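Long-range contacts in ribosome biogenesis GTPase A (Thermotoga maritima, PDB 3CNO), which probably acts in a late step of 50S ribosomal subunit assembly, binding 23S rRNA and hydrolysing GTP: residues V26-A31 with I50-K55; G106-G111 with I154-I159. One frame throughout, in Å; residues are numbered along the deposited sequence.

Interaction 1: V26-A31 with I50-K55; sequences VEVRDA and IILLNK. With GDP (guanosine-5'-diphosphate), chain B.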
# COMPACT_ATOMS: atom_id res chain seq x y z
N VAL A 26 -7.28 -9.11 -8.34
CA VAL A 26 -7.50 -7.86 -7.62
C VAL A 26 -6.16 -7.35 -7.12
O VAL A 26 -5.53 -7.95 -6.26
CB VAL A 26 -8.53 -8.00 -6.47
CG1 VAL A 26 -8.57 -6.72 -5.66
CG2 VAL A 26 -9.91 -8.34 -7.03
N GLU A 27 -5.72 -6.24 -7.71
CA GLU A 27 -4.41 -5.66 -7.42
C GLU A 27 -4.56 -4.65 -6.29
O GLU A 27 -5.10 -3.56 -6.49
CB GLU A 27 -3.87 -4.99 -8.68
CG GLU A 27 -2.42 -4.57 -8.58
CD GLU A 27 -1.95 -3.80 -9.79
OE1 GLU A 27 -0.91 -3.13 -9.68
OE2 GLU A 27 -2.60 -3.86 -10.85
N VAL A 28 -4.11 -5.04 -5.09
CA VAL A 28 -4.26 -4.21 -3.91
C VAL A 28 -3.08 -3.27 -3.75
O VAL A 28 -1.99 -3.67 -3.33
CB VAL A 28 -4.45 -5.05 -2.62
CG1 VAL A 28 -4.70 -4.12 -1.41
CG2 VAL A 28 -5.61 -6.05 -2.79
N ARG A 29 -3.30 -2.01 -4.13
CA ARG A 29 -2.28 -0.98 -4.04
C ARG A 29 -2.59 -0.09 -2.85
O ARG A 29 -3.74 -0.07 -2.37
CB ARG A 29 -2.24 -0.12 -5.32
CG ARG A 29 -2.20 -0.88 -6.63
CD ARG A 29 -1.84 0.07 -7.74
NE ARG A 29 -1.94 -0.53 -9.06
CZ ARG A 29 -1.59 0.09 -10.19
NH1 ARG A 29 -1.11 1.32 -10.15
NH2 ARG A 29 -1.71 -0.53 -11.36
N ASP A 30 -1.58 0.62 -2.36
CA ASP A 30 -1.79 1.69 -1.39
C ASP A 30 -2.14 2.96 -2.14
O ASP A 30 -1.37 3.42 -2.99
CB ASP A 30 -0.55 1.90 -0.51
CG ASP A 30 -0.82 2.77 0.72
OD1 ASP A 30 -1.42 3.85 0.57
OD2 ASP A 30 -0.42 2.37 1.84
N ALA A 31 -3.30 3.54 -1.83
CA ALA A 31 -3.79 4.77 -2.47
C ALA A 31 -2.82 5.96 -2.37
O ALA A 31 -2.84 6.87 -3.21
CB ALA A 31 -5.19 5.16 -1.94
N ILE A 50 -8.86 -5.72 -11.63
CA ILE A 50 -9.37 -4.60 -10.87
C ILE A 50 -8.23 -3.96 -10.07
O ILE A 50 -7.53 -4.63 -9.30
CB ILE A 50 -10.49 -5.03 -9.90
CG1 ILE A 50 -11.62 -5.72 -10.67
CG2 ILE A 50 -11.01 -3.82 -9.12
CD1 ILE A 50 -12.33 -6.79 -9.90
N ILE A 51 -8.04 -2.66 -10.29
CA ILE A 51 -7.10 -1.91 -9.49
C ILE A 51 -7.83 -1.41 -8.26
O ILE A 51 -8.77 -0.60 -8.35
CB ILE A 51 -6.48 -0.73 -10.26
CG1 ILE A 51 -5.62 -1.25 -11.42
CG2 ILE A 51 -5.69 0.18 -9.28
CD1 ILE A 51 -5.12 -0.14 -12.36
N LEU A 52 -7.37 -1.89 -7.12
CA LEU A 52 -7.94 -1.52 -5.84
C LEU A 52 -7.00 -0.55 -5.14
O LEU A 52 -5.90 -0.92 -4.73
CB LEU A 52 -8.19 -2.79 -5.02
CG LEU A 52 -8.97 -2.78 -3.71
CD1 LEU A 52 -9.55 -4.14 -3.42
CD2 LEU A 52 -8.09 -2.31 -2.56
N LEU A 53 -7.43 0.71 -5.02
CA LEU A 53 -6.69 1.70 -4.24
C LEU A 53 -7.19 1.64 -2.79
O LEU A 53 -8.29 2.09 -2.50
CB LEU A 53 -6.84 3.12 -4.84
CG LEU A 53 -6.46 3.35 -6.33
CD1 LEU A 53 -6.67 4.82 -6.76
CD2 LEU A 53 -5.02 2.89 -6.66
N ASN A 54 -6.38 1.06 -1.91
CA ASN A 54 -6.73 0.80 -0.50
C ASN A 54 -6.21 1.86 0.45
O ASN A 54 -5.34 2.65 0.08
CB ASN A 54 -6.15 -0.55 -0.06
CG ASN A 54 -6.94 -1.17 1.09
OD1 ASN A 54 -8.11 -0.86 1.30
ND2 ASN A 54 -6.29 -2.04 1.85
N LYS A 55 -6.73 1.86 1.67
CA LYS A 55 -6.31 2.77 2.74
C LYS A 55 -6.64 4.22 2.42
O LYS A 55 -5.88 5.13 2.75
CB LYS A 55 -4.81 2.60 3.08
CG LYS A 55 -4.40 1.16 3.32
CD LYS A 55 -3.01 1.06 3.92
CE LYS A 55 -2.68 -0.39 4.25
NZ LYS A 55 -1.32 -0.49 4.81
PB GDP B . -0.91 -7.51 3.86
O1B GDP B . -1.75 -8.75 3.97
O2B GDP B . -1.06 -6.99 2.44
O3B GDP B . 0.57 -7.77 4.04
O3A GDP B . -1.39 -6.38 4.89
PA GDP B . -2.38 -6.48 6.14
O1A GDP B . -3.81 -6.82 5.79
O2A GDP B . -1.81 -7.39 7.21
O5' GDP B . -2.35 -4.97 6.64
C5' GDP B . -1.10 -4.34 6.91
C4' GDP B . -1.32 -3.19 7.87
O4' GDP B . -2.17 -2.21 7.27
C3' GDP B . -2.00 -3.63 9.15
O3' GDP B . -1.42 -2.88 10.22
C2' GDP B . -3.44 -3.23 8.97
O2' GDP B . -4.04 -3.02 10.25
C1' GDP B . -3.32 -1.98 8.09
N9 GDP B . -4.42 -1.74 7.13
C8 GDP B . -4.94 -2.60 6.23
N7 GDP B . -5.91 -2.01 5.50
C5 GDP B . -6.03 -0.74 5.93
C6 GDP B . -6.86 0.44 5.59
O6 GDP B . -7.73 0.38 4.70
N1 GDP B . -6.65 1.58 6.28
C2 GDP B . -5.73 1.67 7.26
N2 GDP B . -5.58 2.85 7.91
N3 GDP B . -4.94 0.63 7.62
C4 GDP B . -5.04 -0.57 7.00
O HOH W 1 0.48 0.16 2.75
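E27 N donates to I50 O, the first of five backbone hydrogen bonds that join strands 26-30 and 50-54 in parallel within the sheet of this circularly permuted G domain. E27 and R29 each give N-H and C=O to the partner strand, the alternating pattern of a parallel pair, and A31 N to N54 O carries the ladder to the nucleotide-binding tip.

On the face of V26 and V28, beta-branched valines suit the extended backbone. L52 reaches both: with CG anti to the backbone N (chi1 -170°), its CD1 lies 3.6 Å from V26 CG1 and its CD2 4.0 Å from V28 CG1, and I115 of helix 112-120 packs over L52.

The other face carries a buried charge pair. E27 OE1 is 2.9 Å from R29 NE in a salt bridge whose hydrogen bond is weak; OE1 also accepts from A39 N, and R29 NH1 is held by P34 O. I51 crosses the arginine with CG2 over one face of the guanidinium, and its CD1 is 3.6 Å from NH2.

N54 and K55 begin the guanine-binding NKxD motif. N54 ND2 is bonded to T110 O. The long, extended chain of K55 lies over one face of the guanine, CG 3.4 Å from GDP C6, while a water lies between K55 NZ and D30 OD2, itself bridged to R32. That ammonium donates to N109 O and, over 3.1 Å, to GDP O4'.

Interaction 2: G106-G111 with I154-I159; sequences GVPNTG and ILYKNI. With GDP (guanosine-5'-diphosphate), chain B.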
# COMPACT_ATOMS: atom_id res chain seq x y z
N GLY A 106 -0.46 -8.17 -4.46
CA GLY A 106 0.18 -6.90 -4.12
C GLY A 106 1.50 -7.04 -3.38
O GLY A 106 1.92 -8.14 -3.03
N VAL A 107 2.14 -5.89 -3.14
CA VAL A 107 3.33 -5.81 -2.29
C VAL A 107 2.97 -6.02 -0.80
O VAL A 107 1.79 -5.88 -0.42
CB VAL A 107 4.13 -4.49 -2.53
CG1 VAL A 107 4.51 -4.36 -4.00
CG2 VAL A 107 3.37 -3.23 -2.05
N PRO A 108 3.96 -6.39 0.05
CA PRO A 108 3.66 -6.55 1.49
C PRO A 108 2.98 -5.34 2.16
O PRO A 108 3.26 -4.20 1.79
CB PRO A 108 5.04 -6.78 2.12
CG PRO A 108 5.85 -7.41 1.02
CD PRO A 108 5.37 -6.71 -0.25
N ASN A 109 2.10 -5.64 3.12
CA ASN A 109 1.48 -4.70 4.07
C ASN A 109 0.50 -3.66 3.51
O ASN A 109 0.21 -2.63 4.10
CB ASN A 109 2.51 -4.16 5.06
CG ASN A 109 3.21 -5.29 5.83
OD1 ASN A 109 2.54 -6.15 6.45
ND2 ASN A 109 4.54 -5.32 5.78
N THR A 110 -0.08 -4.02 2.38
CA THR A 110 -0.87 -3.12 1.58
C THR A 110 -2.38 -3.32 1.90
O THR A 110 -3.24 -2.53 1.48
CB THR A 110 -0.43 -3.35 0.12
OG1 THR A 110 -0.22 -2.10 -0.56
CG2 THR A 110 -1.35 -4.30 -0.63
N GLY A 111 -2.68 -4.36 2.67
CA GLY A 111 -4.01 -4.56 3.27
C GLY A 111 -4.73 -5.78 2.73
O GLY A 111 -5.96 -5.90 2.84
N ILE A 154 1.99 -12.50 -2.77
CA ILE A 154 2.86 -11.41 -2.29
C ILE A 154 3.96 -11.09 -3.30
O ILE A 154 4.70 -11.97 -3.74
CB ILE A 154 3.46 -11.74 -0.91
CG1 ILE A 154 2.37 -12.26 0.05
CG2 ILE A 154 4.18 -10.51 -0.33
CD1 ILE A 154 2.88 -12.76 1.37
N LEU A 155 4.05 -9.83 -3.66
CA LEU A 155 4.95 -9.40 -4.72
C LEU A 155 6.13 -8.65 -4.12
O LEU A 155 5.96 -7.69 -3.37
CB LEU A 155 4.18 -8.55 -5.74
CG LEU A 155 4.72 -8.19 -7.14
CD1 LEU A 155 5.27 -6.76 -7.19
CD2 LEU A 155 5.73 -9.20 -7.73
N TYR A 156 7.33 -9.14 -4.44
CA TYR A 156 8.59 -8.53 -4.05
C TYR A 156 9.25 -7.91 -5.27
O TYR A 156 9.43 -8.57 -6.30
CB TYR A 156 9.51 -9.55 -3.38
CG TYR A 156 8.88 -10.14 -2.14
CD1 TYR A 156 8.94 -9.46 -0.92
CD2 TYR A 156 8.18 -11.34 -2.20
CE1 TYR A 156 8.34 -9.99 0.21
CE2 TYR A 156 7.58 -11.88 -1.07
CZ TYR A 156 7.66 -11.19 0.13
OH TYR A 156 7.07 -11.72 1.25
N LYS A 157 9.60 -6.64 -5.16
CA LYS A 157 10.07 -5.87 -6.29
C LYS A 157 11.58 -5.73 -6.27
O LYS A 157 12.19 -5.68 -5.21
CB LYS A 157 9.45 -4.47 -6.27
CG LYS A 157 7.99 -4.41 -6.63
CD LYS A 157 7.68 -3.04 -7.17
CE LYS A 157 6.20 -2.78 -7.21
NZ LYS A 157 5.90 -1.49 -7.86
N ASN A 158 12.18 -5.66 -7.45
CA ASN A 158 13.54 -5.18 -7.57
C ASN A 158 13.50 -3.71 -7.23
O ASN A 158 12.88 -2.91 -7.95
CB ASN A 158 14.09 -5.38 -8.99
CG ASN A 158 15.58 -5.06 -9.08
OD1 ASN A 158 16.42 -5.82 -8.58
ND2 ASN A 158 15.91 -3.94 -9.73
N ILE A 159 14.12 -3.36 -6.11
CA ILE A 159 14.26 -1.96 -5.74
C ILE A 159 15.51 -1.36 -6.43
O ILE A 159 16.63 -1.41 -5.91
CB ILE A 159 14.26 -1.76 -4.21
CG1 ILE A 159 13.05 -2.46 -3.57
CG2 ILE A 159 14.22 -0.29 -3.89
CD1 ILE A 159 13.20 -2.73 -2.09
PB GDP B . -0.91 -7.51 3.86
O1B GDP B . -1.75 -8.75 3.97
O2B GDP B . -1.06 -6.99 2.44
O3B GDP B . 0.57 -7.77 4.04
O3A GDP B . -1.39 -6.38 4.89
PA GDP B . -2.38 -6.48 6.14
O1A GDP B . -3.81 -6.82 5.79
O2A GDP B . -1.81 -7.39 7.21
O5' GDP B . -2.35 -4.97 6.64
C5' GDP B . -1.10 -4.34 6.91
C4' GDP B . -1.32 -3.19 7.87
O4' GDP B . -2.17 -2.21 7.27
C3' GDP B . -2.00 -3.63 9.15
O3' GDP B . -1.42 -2.88 10.22
C2' GDP B . -3.44 -3.23 8.97
O2' GDP B . -4.04 -3.02 10.25
C1' GDP B . -3.32 -1.98 8.09
N9 GDP B . -4.42 -1.74 7.13
C8 GDP B . -4.94 -2.60 6.23
N7 GDP B . -5.91 -2.01 5.50
C5 GDP B . -6.03 -0.74 5.93
C6 GDP B . -6.86 0.44 5.59
O6 GDP B . -7.73 0.38 4.70
N1 GDP B . -6.65 1.58 6.28
C2 GDP B . -5.73 1.67 7.26
N2 GDP B . -5.58 2.85 7.91
N3 GDP B . -4.94 0.63 7.62
C4 GDP B . -5.04 -0.57 7.00
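G106 and L155 make the tight part of this contact, where the ends of two neighbouring strands run on into loops. L155 N donates to G106 O over 2.8 Å, approaching from above the carbonyl plane. I154 CA shares that acceptor, and V107 CA points to L155 O at 3.4 Å. The buried V107 also sets CG1 3.7 Å from L155 O, with L155 CD1 and K157 CE at its margin; the K157 ammonium goes on to A36 O. P108 packs its CD 3.3 Å from L155 O.

Farther out the packing thins. P108 CG lies 3.8 Å from I154 CG2 and 3.7 Å from Y156 CE1, meeting the tyrosine ring obliquely, and both I154 and Y156 face solvent.

The chain then closes a type II turn from V107 to T110. The ring of P108 holds phi near the -53° wanted at its second position, and N109 readily takes the left-handed conformation of the third. N109 N donates to GDP O3B, T110 N and G111 N to O2B. G111, whose backbone angles call for glycine, is the N-cap of helix 112-120. Backbone amides wrapped round the beta-phosphate between strand and helix are the signature of the P-loop (Walker A) of GTPases.

Interaction 1 closes before interaction 2 opens, yet the two meet in space, their centres 12 Å apart. Strands 48-54, 24-30, 101-106 and 147-154 are consecutive in one sheet, so the contacts join the first two of these four strands and the exits of the other two at the same nucleotide-binding edge. Interaction 1 serves the guanine and ribose, interaction 2 the beta-phosphate. The side chains of N54 and K55, reaching the P-loop carbonyls, tie base site to phosphate site, and T110 packs on V28. Having the base-binding segment 50-55 ahead of the P-loop in sequence is the mark of circular permutation, which leaves the three-dimensional GTP site intact.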